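Local coordinates for CRISPR-associated endonuclease Cas9 (Campylobacter jejuni subsp. jejuni serotype O:2, PDB 5X2H), which uses a guide RNA to recognise matching foreign DNA and in its natural form cuts both strands with a RuvC-like and an HNH nuclease domain, at residues N72-L77 with L233-Y238; R276-L281 with D295-L300; L770-H775 with V798-I803. All coordinates share one frame; numbering follows the deposited sequence.

Contact 1: N72-L77 with L233-Y238; sequences NHLKHL and LSVAFY. With nucleotides of chain B.
The His73 ring is sandwiched between Val235 and the guide RNA. On one face Val235 CG2 makes a CH-pi contact, 3.8 Å from the ring centroid and offset toward the rim. On the opposite face lies the ribose of A63 of chain B, with C1' over the ring centre. With CG anti to the backbone N (chi1 -165°), the His73 ring stands between sugar and methyl. The His76 ring lies nearly parallel to the A63 base, with N7 of A63 of chain B over its centre; the ring of Tyr86 also stacks with it. The A63 phosphorus is at the His76 edge, where His76 NE2 donates to OP1 of A63 at 2.7 Å, nearly straight (165°). Asn72 ND2 reaches OP2 of A63 at 3.3 Å. The extended Lys75 sends NZ to OP1 of A46 of chain B (2.7 Å), so one helix grips two RNA sites. On the protein side, Leu74 CD2 meets Val235 CG1 at 3.7 Å, and Leu74 CD1 meets Ala236 CB at 4.1 Å. Helix 51-82, which includes the arginine-rich bridge helix of Cas9, packs on the last turn of helix 226-236. Leu129 and Ala132 of helix 121-133 cover Leu74, and Ala132 also touches Ala236.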
loop_
_atom_site.group_PDB
_atom_site.type_symbol
_atom_site.label_atom_id
_atom_site.label_comp_id
_atom_site.label_asym_id
_atom_site.label_seq_id
_atom_site.Cartn_x
_atom_site.Cartn_y
_atom_site.Cartn_z
ATOM N N ASN A 72 -9.965 9.637 27.067
ATOM C CA ASN A 72 -9.420 10.662 27.953
ATOM C C ASN A 72 -10.350 11.865 28.034
ATOM O O ASN A 72 -10.541 12.442 29.111
ATOM C CB ASN A 72 -8.035 11.095 27.472
ATOM C CG ASN A 72 -6.947 10.098 27.839
ATOM O OD1 ASN A 72 -7.214 9.061 28.445
ATOM N ND2 ASN A 72 -5.708 10.413 27.471
ATOM N N HIS A 73 -10.935 12.258 26.901
ATOM C CA HIS A 73 -11.855 13.389 26.895
ATOM C C HIS A 73 -13.063 13.115 27.784
ATOM O O HIS A 73 -13.494 13.988 28.545
ATOM C CB HIS A 73 -12.290 13.696 25.463
ATOM C CG HIS A 73 -12.945 15.033 25.299
ATOM N ND1 HIS A 73 -13.088 15.641 24.071
ATOM C CD2 HIS A 73 -13.494 15.877 26.204
ATOM C CE1 HIS A 73 -13.696 16.803 24.227
ATOM N NE2 HIS A 73 -13.952 16.971 25.511
ATOM N N LEU A 74 -13.612 11.902 27.713
ATOM C CA LEU A 74 -14.738 11.560 28.574
ATOM C C LEU A 74 -14.316 11.508 30.036
ATOM O O LEU A 74 -15.057 11.963 30.917
ATOM C CB LEU A 74 -15.345 10.231 28.136
ATOM C CG LEU A 74 -15.922 10.246 26.723
ATOM C CD1 LEU A 74 -16.320 8.856 26.310
ATOM C CD2 LEU A 74 -17.108 11.180 26.642
ATOM N N LYS A 75 -13.125 10.966 30.312
ATOM C CA LYS A 75 -12.622 10.950 31.683
ATOM C C LYS A 75 -12.468 12.362 32.234
ATOM O O LYS A 75 -12.688 12.588 33.429
ATOM C CB LYS A 75 -11.294 10.194 31.747
ATOM C CG LYS A 75 -11.429 8.693 31.501
ATOM C CD LYS A 75 -10.072 8.009 31.359
ATOM C CE LYS A 75 -10.238 6.521 31.069
ATOM N NZ LYS A 75 -8.939 5.832 30.809
ATOM N N HIS A 76 -12.101 13.323 31.381
ATOM C CA HIS A 76 -12.078 14.718 31.810
ATOM C C HIS A 76 -13.483 15.208 32.129
ATOM O O HIS A 76 -13.708 15.848 33.163
ATOM C CB HIS A 76 -11.444 15.598 30.732
ATOM C CG HIS A 76 -9.946 15.577 30.727
ATOM N ND1 HIS A 76 -9.192 15.953 31.818
ATOM C CD2 HIS A 76 -9.064 15.250 29.754
ATOM C CE1 HIS A 76 -7.909 15.849 31.520
ATOM N NE2 HIS A 76 -7.804 15.425 30.273
ATOM N N LEU A 77 -14.444 14.922 31.246
ATOM C CA LEU A 77 -15.816 15.366 31.472
ATOM C C LEU A 77 -16.403 14.721 32.719
ATOM O O LEU A 77 -17.089 15.381 33.508
ATOM C CB LEU A 77 -16.680 15.052 30.250
ATOM C CG LEU A 77 -16.288 15.698 28.919
ATOM C CD1 LEU A 77 -17.165 15.172 27.795
ATOM C CD2 LEU A 77 -16.377 17.222 29.004
ATOM N N LEU A 233 -22.345 12.598 24.661
ATOM C CA LEU A 233 -22.850 11.928 23.467
ATOM C C LEU A 233 -22.048 12.309 22.230
ATOM O O LEU A 233 -21.689 11.439 21.429
ATOM C CB LEU A 233 -24.331 12.252 23.268
ATOM C CG LEU A 233 -25.289 11.643 24.292
ATOM C CD1 LEU A 233 -26.708 12.125 24.039
ATOM C CD2 LEU A 233 -25.219 10.125 24.258
ATOM N N SER A 234 -21.753 13.599 22.054
ATOM C CA SER A 234 -21.027 14.024 20.860
ATOM C C SER A 234 -19.594 13.505 20.865
ATOM O O SER A 234 -19.074 13.101 19.821
ATOM C CB SER A 234 -21.047 15.547 20.741
ATOM O OG SER A 234 -20.392 16.150 21.842
ATOM N N VAL A 235 -18.940 13.502 22.029
ATOM C CA VAL A 235 -17.551 13.056 22.098
ATOM C C VAL A 235 -17.457 11.544 21.912
ATOM O O VAL A 235 -16.574 11.048 21.204
ATOM C CB VAL A 235 -16.909 13.505 23.425
ATOM C CG1 VAL A 235 -15.598 12.770 23.663
ATOM C CG2 VAL A 235 -16.675 15.010 23.418
ATOM N N ALA A 236 -18.367 10.790 22.531
ATOM C CA ALA A 236 -18.277 9.334 22.475
ATOM C C ALA A 236 -18.537 8.795 21.074
ATOM O O ALA A 236 -17.987 7.750 20.703
ATOM C CB ALA A 236 -19.253 8.704 23.468
ATOM N N PHE A 237 -19.356 9.487 20.279
ATOM C CA PHE A 237 -19.797 8.960 18.994
ATOM C C PHE A 237 -19.322 9.801 17.816
ATOM O O PHE A 237 -19.818 9.628 16.699
ATOM C CB PHE A 237 -21.319 8.822 18.981
ATOM C CG PHE A 237 -21.828 7.784 19.936
ATOM C CD1 PHE A 237 -21.874 6.451 19.565
ATOM C CD2 PHE A 237 -22.235 8.135 21.212
ATOM C CE1 PHE A 237 -22.331 5.489 20.442
ATOM C CE2 PHE A 237 -22.694 7.174 22.094
ATOM C CZ PHE A 237 -22.740 5.850 21.708
ATOM N N TYR A 238 -18.366 10.698 18.039
ATOM C CA TYR A 238 -17.812 11.481 16.943
ATOM C C TYR A 238 -17.044 10.581 15.985
ATOM O O TYR A 238 -16.351 9.649 16.402
ATOM C CB TYR A 238 -16.896 12.581 17.480
ATOM C CG TYR A 238 -16.215 13.384 16.397
ATOM C CD1 TYR A 238 -16.902 14.367 15.699
ATOM C CD2 TYR A 238 -14.883 13.158 16.072
ATOM C CE1 TYR A 238 -16.283 15.103 14.707
ATOM C CE2 TYR A 238 -14.255 13.890 15.084
ATOM C CZ TYR A 238 -14.958 14.859 14.404
ATOM O OH TYR A 238 -14.335 15.588 13.417
ATOM P P A B 63 -5.947 14.753 27.131
ATOM O OP1 A B 63 -5.686 15.050 28.561
ATOM O OP2 A B 63 -5.393 13.512 26.531
ATOM O "O5'" A B 63 -7.522 14.752 26.877
ATOM C "C5'" A B 63 -8.051 14.491 25.582
ATOM C "C4'" A B 63 -8.994 15.579 25.127
ATOM O "O4'" A B 63 -9.908 15.895 26.211
ATOM C "C3'" A B 63 -8.357 16.919 24.767
ATOM O "O3'" A B 63 -7.880 17.025 23.430
ATOM C "C2'" A B 63 -9.474 17.919 25.047
ATOM O "O2'" A B 63 -10.390 17.974 23.962
ATOM C "C1'" A B 63 -10.178 17.279 26.239
ATOM N N9 A B 63 -9.707 17.828 27.523
ATOM C C8 A B 63 -8.413 17.958 27.969
ATOM N N7 A B 63 -8.318 18.485 29.166
ATOM C C5 A B 63 -9.637 18.707 29.534
ATOM C C6 A B 63 -10.207 19.241 30.696
ATOM N N6 A B 63 -9.482 19.659 31.735
ATOM N N1 A B 63 -11.555 19.333 30.751
ATOM C C2 A B 63 -12.269 18.908 29.700
ATOM N N3 A B 63 -11.846 18.385 28.551
ATOM C C4 A B 63 -10.504 18.308 28.535
ATOM P P A B 46 -9.022 2.011 29.678
ATOM O OP1 A B 46 -9.198 3.482 29.564
ATOM O OP2 A B 46 -9.551 1.113 28.619
ATOM O "O5'" A B 46 -7.462 1.731 29.819
ATOM C "C5'" A B 46 -6.687 2.414 30.792
ATOM C "C4'" A B 46 -5.297 1.842 30.881
ATOM O "O4'" A B 46 -5.352 0.494 31.416
ATOM C "C3'" A B 46 -4.567 1.679 29.559
ATOM O "O3'" A B 46 -3.994 2.882 29.088
ATOM C "C2'" A B 46 -3.544 0.600 29.882
ATOM O "O2'" A B 46 -2.456 1.146 30.612
ATOM C "C1'" A B 46 -4.351 -0.302 30.813
ATOM N N9 A B 46 -4.998 -1.399 30.071
ATOM C C8 A B 46 -6.295 -1.492 29.632
ATOM N N7 A B 46 -6.556 -2.605 28.986
ATOM C C5 A B 46 -5.348 -3.289 28.997
ATOM C C6 A B 46 -4.954 -4.541 28.483
ATOM N N6 A B 46 -5.767 -5.365 27.817
ATOM N N1 A B 46 -3.672 -4.921 28.670
ATOM C C2 A B 46 -2.849 -4.099 29.333
ATOM N N3 A B 46 -3.098 -2.903 29.862
ATOM C C4 A B 46 -4.380 -2.553 29.657
#

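Contact 2: R276-L281 with D295-L300; sequences RIINLL and DDLNAL. With nucleotides of chain C.
Leu300 packs on Ile277, and these two residues bury the most surface in the contact. Ile277 CD1 rests 3.7 Å from Leu300 CB. Its other branch, CG2, touches the Leu300 methyl CD1 at 3.8 Å. The two branches of Ile277 lie along Leu300, CD1 near its root and CG2 near its tip. Leu300 CD1 also meets Leu281 CD2 at 4.1 Å, where the two leucines run alongside one another, pointing opposite ways. The third main residue, Leu297, has CG anti to the backbone N (chi1 178°), which carries CD1 over to Ile278 CG1 at 3.6 Å. Nearer the backbone, Leu297 CB takes Leu281 CD1, which arrives at about a right angle. No hydrogen bond joins the segments; the contact is wholly apolar.

The other flank of 276-281 meets both guide RNA, where Arg276 packs on a sugar and Asn279 on an adenine base, and DNA. O4' of DT26 of chain C lies over the middle of the Asn279 amide, 3.0 Å from CG. The two helices are consecutive and form a splayed helical hairpin of the Cas9 REC lobe: the axes of segments 276-281 and 295-300 approach to 10.3 Å, with 137° between their N-to-C directions. Tyr292, in the link between the helices, packs on Leu281. Leu318 of helix 312-318 packs on Leu300, and Leu319 just beyond it touches both Leu281 and Leu300.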
loop_
_atom_site.group_PDB
_atom_site.type_symbol
_atom_site.label_atom_id
_atom_site.label_comp_id
_atom_site.label_asym_id
_atom_site.label_seq_id
_atom_site.Cartn_x
_atom_site.Cartn_y
_atom_site.Cartn_z
ATOM N N ARG A 276 -22.779 11.777 -25.941
ATOM C CA ARG A 276 -23.609 10.646 -26.349
ATOM C C ARG A 276 -24.540 11.029 -27.493
ATOM O O ARG A 276 -24.698 10.264 -28.452
ATOM C CB ARG A 276 -24.422 10.127 -25.160
ATOM C CG ARG A 276 -23.745 10.286 -23.813
ATOM C CD ARG A 276 -23.177 8.984 -23.279
ATOM N NE ARG A 276 -24.194 7.942 -23.176
ATOM C CZ ARG A 276 -24.114 6.763 -23.784
ATOM N NH1 ARG A 276 -23.056 6.472 -24.528
ATOM N NH2 ARG A 276 -25.084 5.870 -23.639
ATOM N N ILE A 277 -25.161 12.207 -27.411
ATOM C CA ILE A 277 -26.153 12.602 -28.408
ATOM C C ILE A 277 -25.491 12.831 -29.761
ATOM O O ILE A 277 -25.907 12.260 -30.776
ATOM C CB ILE A 277 -26.923 13.849 -27.936
ATOM C CG1 ILE A 277 -27.805 13.506 -26.733
ATOM C CG2 ILE A 277 -27.764 14.415 -29.069
ATOM C CD1 ILE A 277 -28.485 14.707 -26.116
ATOM N N ILE A 278 -24.451 13.669 -29.797
ATOM C CA ILE A 278 -23.771 13.965 -31.057
ATOM C C ILE A 278 -23.199 12.692 -31.668
ATOM O O ILE A 278 -23.311 12.463 -32.879
ATOM C CB ILE A 278 -22.676 15.026 -30.839
ATOM C CG1 ILE A 278 -23.298 16.349 -30.394
ATOM C CG2 ILE A 278 -21.857 15.222 -32.102
ATOM C CD1 ILE A 278 -22.288 17.351 -29.886
ATOM N N ASN A 279 -22.589 11.839 -30.841
ATOM C CA ASN A 279 -22.008 10.605 -31.360
ATOM C C ASN A 279 -23.079 9.643 -31.854
ATOM O O ASN A 279 -22.829 8.873 -32.787
ATOM C CB ASN A 279 -21.141 9.939 -30.293
ATOM C CG ASN A 279 -19.868 10.716 -30.009
ATOM O OD1 ASN A 279 -19.635 11.778 -30.586
ATOM N ND2 ASN A 279 -19.039 10.189 -29.116
ATOM N N LEU A 280 -24.271 9.667 -31.252
ATOM C CA LEU A 280 -25.345 8.807 -31.733
ATOM C C LEU A 280 -25.889 9.302 -33.066
ATOM O O LEU A 280 -26.149 8.502 -33.972
ATOM C CB LEU A 280 -26.467 8.721 -30.699
ATOM C CG LEU A 280 -27.635 7.812 -31.095
ATOM C CD1 LEU A 280 -27.165 6.378 -31.275
ATOM C CD2 LEU A 280 -28.761 7.887 -30.073
ATOM N N LEU A 281 -26.071 10.619 -33.204
ATOM C CA LEU A 281 -26.527 11.172 -34.475
ATOM C C LEU A 281 -25.524 10.888 -35.586
ATOM O O LEU A 281 -25.909 10.531 -36.705
ATOM C CB LEU A 281 -26.765 12.676 -34.340
ATOM C CG LEU A 281 -27.730 13.131 -33.244
ATOM C CD1 LEU A 281 -27.808 14.650 -33.193
ATOM C CD2 LEU A 281 -29.107 12.527 -33.457
ATOM N N ASP A 295 -31.433 21.304 -34.389
ATOM C CA ASP A 295 -32.772 21.216 -33.816
ATOM C C ASP A 295 -33.052 19.807 -33.309
ATOM O O ASP A 295 -33.514 19.624 -32.176
ATOM C CB ASP A 295 -33.812 21.637 -34.853
ATOM C CG ASP A 295 -33.553 23.025 -35.408
ATOM O OD1 ASP A 295 -33.180 23.922 -34.622
ATOM O OD2 ASP A 295 -33.712 23.217 -36.632
ATOM N N ASP A 296 -32.778 18.796 -34.139
ATOM C CA ASP A 296 -32.848 17.414 -33.686
ATOM C C ASP A 296 -31.883 17.145 -32.539
ATOM O O ASP A 296 -32.118 16.227 -31.745
ATOM C CB ASP A 296 -32.560 16.464 -34.850
ATOM N N LEU A 297 -30.804 17.923 -32.438
ATOM C CA LEU A 297 -29.914 17.832 -31.287
ATOM C C LEU A 297 -30.511 18.540 -30.077
ATOM O O LEU A 297 -30.477 18.011 -28.961
ATOM C CB LEU A 297 -28.545 18.424 -31.638
ATOM C CG LEU A 297 -27.430 18.487 -30.587
ATOM C CD1 LEU A 297 -26.093 18.413 -31.287
ATOM C CD2 LEU A 297 -27.493 19.756 -29.742
ATOM N N ASN A 298 -31.056 19.742 -30.284
ATOM C CA ASN A 298 -31.618 20.504 -29.173
ATOM C C ASN A 298 -32.820 19.800 -28.559
ATOM O O ASN A 298 -33.099 19.977 -27.368
ATOM C CB ASN A 298 -32.008 21.910 -29.634
ATOM C CG ASN A 298 -30.804 22.795 -29.901
ATOM O OD1 ASN A 298 -29.705 22.534 -29.409
ATOM N ND2 ASN A 298 -31.007 23.851 -30.682
ATOM N N ALA A 299 -33.539 18.998 -29.348
ATOM C CA ALA A 299 -34.678 18.263 -28.811
ATOM C C ALA A 299 -34.224 17.192 -27.826
ATOM O O ALA A 299 -34.781 17.067 -26.730
ATOM C CB ALA A 299 -35.488 17.645 -29.952
ATOM N N LEU A 300 -33.207 16.412 -28.199
ATOM C CA LEU A 300 -32.691 15.389 -27.294
ATOM C C LEU A 300 -32.038 16.016 -26.069
ATOM O O LEU A 300 -32.176 15.502 -24.953
ATOM C CB LEU A 300 -31.700 14.488 -28.030
ATOM C CG LEU A 300 -32.245 13.751 -29.256
ATOM C CD1 LEU A 300 -31.135 13.003 -29.977
ATOM C CD2 LEU A 300 -33.357 12.799 -28.855
ATOM P P DT C 26 -19.701 5.400 -34.317
ATOM O OP1 DT C 26 -20.490 5.355 -35.568
ATOM O OP2 DT C 26 -18.591 4.443 -34.105
ATOM O "O5'" DT C 26 -19.104 6.868 -34.119
ATOM C "C5'" DT C 26 -19.978 7.957 -33.870
ATOM C "C4'" DT C 26 -19.192 9.203 -33.514
ATOM O "O4'" DT C 26 -18.618 9.054 -32.195
ATOM C "C3'" DT C 26 -18.012 9.484 -34.421
ATOM O "O3'" DT C 26 -18.443 10.218 -35.551
ATOM C "C2'" DT C 26 -17.101 10.314 -33.523
ATOM C "C1'" DT C 26 -17.358 9.703 -32.142
ATOM N N1 DT C 26 -16.330 8.707 -31.720
ATOM C C2 DT C 26 -15.172 9.147 -31.123
ATOM O O2 DT C 26 -14.929 10.324 -30.926
ATOM N N3 DT C 26 -14.300 8.153 -30.765
ATOM C C4 DT C 26 -14.467 6.790 -30.940
ATOM O O4 DT C 26 -13.623 5.972 -30.588
ATOM C C5 DT C 26 -15.707 6.397 -31.568
ATOM C C7 DT C 26 -16.002 4.948 -31.812
ATOM C C6 DT C 26 -16.567 7.364 -31.921
#

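Contact 3: L770-H775 with V798-I803; sequences LIVSKH and VIAKSI. With nucleotides of chain C.
Val772 and Ala800 face each other as an antiparallel hydrogen-bonded pair. Val772 N donates to Ala800 O at 2.8 Å (169°), and Ala800 N returns a bond of equal length to Val772 O. Leu770 and Ile803 form the next such pair: Leu770 N reaches Ile803 O at 2.8 Å, and Ile803 N gives a straight bond to a lone pair of Leu770 O. Lys774 N bonds Val798 O at the other end. A G1 beta bulge sets Ser802 and Ile803 opposite the single Leu770, with Ser802 in a left-handed conformation (phi 64°, psi 48°). Ser802 points away from the partner strand, and its OG donates to N7 of DG3 of chain C at 2.7 Å. On the face shared by Leu770, Val772, Ala800 and Ile803, Val772 CG2 touches Ile803 CD1 at 3.6 Å and Ala800 CB at 3.9 Å. On the other face, that of Ser773 and Ile799, Ile771 CG2 meets Ile799 CG2. Both strands belong to the PI-CTD domain, and the guanine contact is consistent with a part in reading the PAM duplex. Strand 799-804 edges the antiparallel sheet; strand 769-773 lies between it and strand 756-764. Leu789 of helix 784-789 packs on Ile803.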
loop_
_atom_site.group_PDB
_atom_site.type_symbol
_atom_site.label_atom_id
_atom_site.label_comp_id
_atom_site.label_asym_id
_atom_site.label_seq_id
_atom_site.Cartn_x
_atom_site.Cartn_y
_atom_site.Cartn_z
ATOM N N LEU A 770 27.179 -17.954 8.241
ATOM C CA LEU A 770 26.611 -17.268 7.094
ATOM C C LEU A 770 25.747 -18.209 6.268
ATOM O O LEU A 770 25.967 -19.425 6.236
ATOM C CB LEU A 770 27.702 -16.690 6.190
ATOM C CG LEU A 770 28.651 -15.627 6.734
ATOM C CD1 LEU A 770 29.708 -15.296 5.687
ATOM C CD2 LEU A 770 27.910 -14.372 7.166
ATOM N N ILE A 771 24.762 -17.622 5.597
ATOM C CA ILE A 771 24.051 -18.250 4.493
ATOM C C ILE A 771 24.422 -17.473 3.239
ATOM O O ILE A 771 24.281 -16.244 3.202
ATOM C CB ILE A 771 22.531 -18.248 4.716
ATOM C CG1 ILE A 771 22.152 -19.164 5.887
ATOM C CG2 ILE A 771 21.803 -18.643 3.435
ATOM C CD1 ILE A 771 20.672 -19.075 6.284
ATOM N N VAL A 772 24.929 -18.175 2.225
ATOM C CA VAL A 772 25.353 -17.547 0.981
ATOM C C VAL A 772 24.767 -18.330 -0.186
ATOM O O VAL A 772 24.353 -19.483 -0.049
ATOM C CB VAL A 772 26.892 -17.461 0.853
ATOM C CG1 VAL A 772 27.501 -16.768 2.065
ATOM C CG2 VAL A 772 27.490 -18.841 0.669
ATOM N N SER A 773 24.741 -17.688 -1.352
ATOM C CA SER A 773 24.140 -18.285 -2.534
ATOM C C SER A 773 24.964 -17.938 -3.764
ATOM O O SER A 773 25.727 -16.968 -3.777
ATOM C CB SER A 773 22.688 -17.825 -2.718
ATOM O OG SER A 773 22.620 -16.415 -2.799
ATOM N N LYS A 774 24.802 -18.753 -4.801
ATOM C CA LYS A 774 25.499 -18.539 -6.060
ATOM C C LYS A 774 24.735 -17.528 -6.904
ATOM O O LYS A 774 23.502 -17.517 -6.910
ATOM C CB LYS A 774 25.651 -19.863 -6.809
ATOM C CG LYS A 774 26.517 -19.799 -8.060
ATOM C CD LYS A 774 26.956 -21.194 -8.477
ATOM C CE LYS A 774 27.771 -21.182 -9.758
ATOM N NZ LYS A 774 26.909 -21.061 -10.963
ATOM N N HIS A 775 25.479 -16.685 -7.627
ATOM C CA HIS A 775 24.876 -15.529 -8.291
ATOM C C HIS A 775 23.754 -15.949 -9.236
ATOM O O HIS A 775 22.657 -15.380 -9.203
ATOM C CB HIS A 775 25.949 -14.729 -9.037
ATOM C CG HIS A 775 26.454 -15.396 -10.278
ATOM N ND1 HIS A 775 27.415 -16.383 -10.255
ATOM C CD2 HIS A 775 26.124 -15.224 -11.581
ATOM C CE1 HIS A 775 27.659 -16.788 -11.490
ATOM N NE2 HIS A 775 26.890 -16.100 -12.313
ATOM N N VAL A 798 21.169 -23.245 -5.298
ATOM C CA VAL A 798 22.578 -23.366 -4.945
ATOM C C VAL A 798 22.848 -22.435 -3.771
ATOM O O VAL A 798 23.261 -21.284 -3.954
ATOM C CB VAL A 798 23.496 -23.042 -6.136
ATOM C CG1 VAL A 798 24.943 -23.379 -5.794
ATOM C CG2 VAL A 798 23.045 -23.796 -7.380
ATOM N N ILE A 799 22.610 -22.930 -2.559
ATOM C CA ILE A 799 22.721 -22.135 -1.344
ATOM C C ILE A 799 23.545 -22.916 -0.333
ATOM O O ILE A 799 23.344 -24.122 -0.154
ATOM C CB ILE A 799 21.331 -21.787 -0.766
ATOM C CG1 ILE A 799 20.499 -21.004 -1.786
ATOM C CG2 ILE A 799 21.472 -20.987 0.518
ATOM C CD1 ILE A 799 19.059 -20.748 -1.337
ATOM N N ALA A 800 24.476 -22.231 0.323
ATOM C CA ALA A 800 25.305 -22.821 1.364
ATOM C C ALA A 800 24.954 -22.165 2.690
ATOM O O ALA A 800 25.081 -20.945 2.836
ATOM C CB ALA A 800 26.790 -22.651 1.045
ATOM N N LYS A 801 24.515 -22.973 3.652
ATOM C CA LYS A 801 24.076 -22.488 4.950
ATOM C C LYS A 801 25.055 -22.913 6.035
ATOM O O LYS A 801 25.740 -23.932 5.911
ATOM C CB LYS A 801 22.678 -23.015 5.293
ATOM C CG LYS A 801 21.680 -22.928 4.154
ATOM C CD LYS A 801 20.299 -23.370 4.604
ATOM C CE LYS A 801 19.279 -23.210 3.489
ATOM N NZ LYS A 801 17.885 -23.383 3.979
ATOM N N SER A 802 25.112 -22.113 7.103
ATOM C CA SER A 802 25.894 -22.432 8.300
ATOM C C SER A 802 27.391 -22.497 8.000
ATOM O O SER A 802 28.084 -23.438 8.397
ATOM C CB SER A 802 25.418 -23.741 8.941
ATOM O OG SER A 802 24.081 -23.652 9.390
ATOM N N ILE A 803 27.897 -21.480 7.307
ATOM C CA ILE A 803 29.325 -21.346 7.037
ATOM C C ILE A 803 29.937 -20.464 8.116
ATOM O O ILE A 803 29.619 -19.271 8.207
ATOM C CB ILE A 803 29.584 -20.757 5.645
ATOM C CG1 ILE A 803 28.943 -21.623 4.571
ATOM C CG2 ILE A 803 31.081 -20.632 5.382
ATOM C CD1 ILE A 803 28.914 -20.942 3.247
ATOM P P DT C 2 32.515 -24.893 8.481
ATOM O OP1 DT C 2 33.186 -25.510 7.315
ATOM O OP2 DT C 2 32.056 -23.487 8.411
ATOM O "O5'" DT C 2 31.263 -25.800 8.874
ATOM C "C5'" DT C 2 30.164 -25.913 7.990
ATOM C "C4'" DT C 2 29.518 -27.276 8.123
ATOM O "O4'" DT C 2 29.183 -27.517 9.514
ATOM C "C3'" DT C 2 28.218 -27.449 7.360
ATOM O "O3'" DT C 2 28.058 -28.809 7.009
ATOM C "C2'" DT C 2 27.183 -27.009 8.389
ATOM C "C1'" DT C 2 27.779 -27.581 9.668
ATOM N N1 DT C 2 27.414 -26.823 10.898
ATOM C C2 DT C 2 26.434 -27.317 11.732
ATOM O O2 DT C 2 25.826 -28.349 11.514
ATOM N N3 DT C 2 26.183 -26.549 12.835
ATOM C C4 DT C 2 26.803 -25.364 13.184
ATOM O O4 DT C 2 26.511 -24.748 14.202
ATOM C C5 DT C 2 27.823 -24.905 12.269
ATOM C C7 DT C 2 28.566 -23.629 12.542
ATOM C C6 DT C 2 28.076 -25.651 11.185
ATOM P P DG C 3 26.818 -29.267 6.103
ATOM O OP1 DG C 3 27.193 -30.560 5.484
ATOM O OP2 DG C 3 26.404 -28.121 5.259
ATOM O "O5'" DG C 3 25.640 -29.511 7.155
ATOM C "C5'" DG C 3 25.672 -30.646 7.998
ATOM C "C4'" DG C 3 24.284 -30.966 8.515
ATOM O "O4'" DG C 3 23.974 -30.107 9.643
ATOM C "C3'" DG C 3 23.154 -30.764 7.503
ATOM O "O3'" DG C 3 22.225 -31.835 7.611
ATOM C "C2'" DG C 3 22.538 -29.431 7.929
ATOM C "C1'" DG C 3 22.728 -29.480 9.435
ATOM N N9 DG C 3 22.773 -28.166 10.072
ATOM C C8 DG C 3 23.487 -27.067 9.659
ATOM N N7 DG C 3 23.348 -26.035 10.443
ATOM C C5 DG C 3 22.489 -26.479 11.440
ATOM C C6 DG C 3 21.976 -25.801 12.571
ATOM O O6 DG C 3 22.182 -24.632 12.925
ATOM N N1 DG C 3 21.141 -26.622 13.327
ATOM C C2 DG C 3 20.844 -27.932 13.027
ATOM N N2 DG C 3 20.020 -28.569 13.874
ATOM N N3 DG C 3 21.318 -28.574 11.972
ATOM C C4 DG C 3 22.130 -27.788 11.226
#

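The three contacts share no helix or strand and lie far apart: centres of contacts 1 and 2 are about 57 Å apart, and contact 3 is across the chain's centre from both. All are mainly buried, yet each has a segment that also meets nucleic acid. Contacts 1 and 2 join helices mainly through side chains, with no hydrogen bond between the segments. Contact 1 joins helices distant in sequence and includes an aromatic ring pressed against RNA; contact 2 joins consecutive helices purely by aliphatic packing, with RNA and DNA on another flank. Contact 3 differs in kind: backbone bonds pair two strands, and a bulge presents a serine to a DNA base.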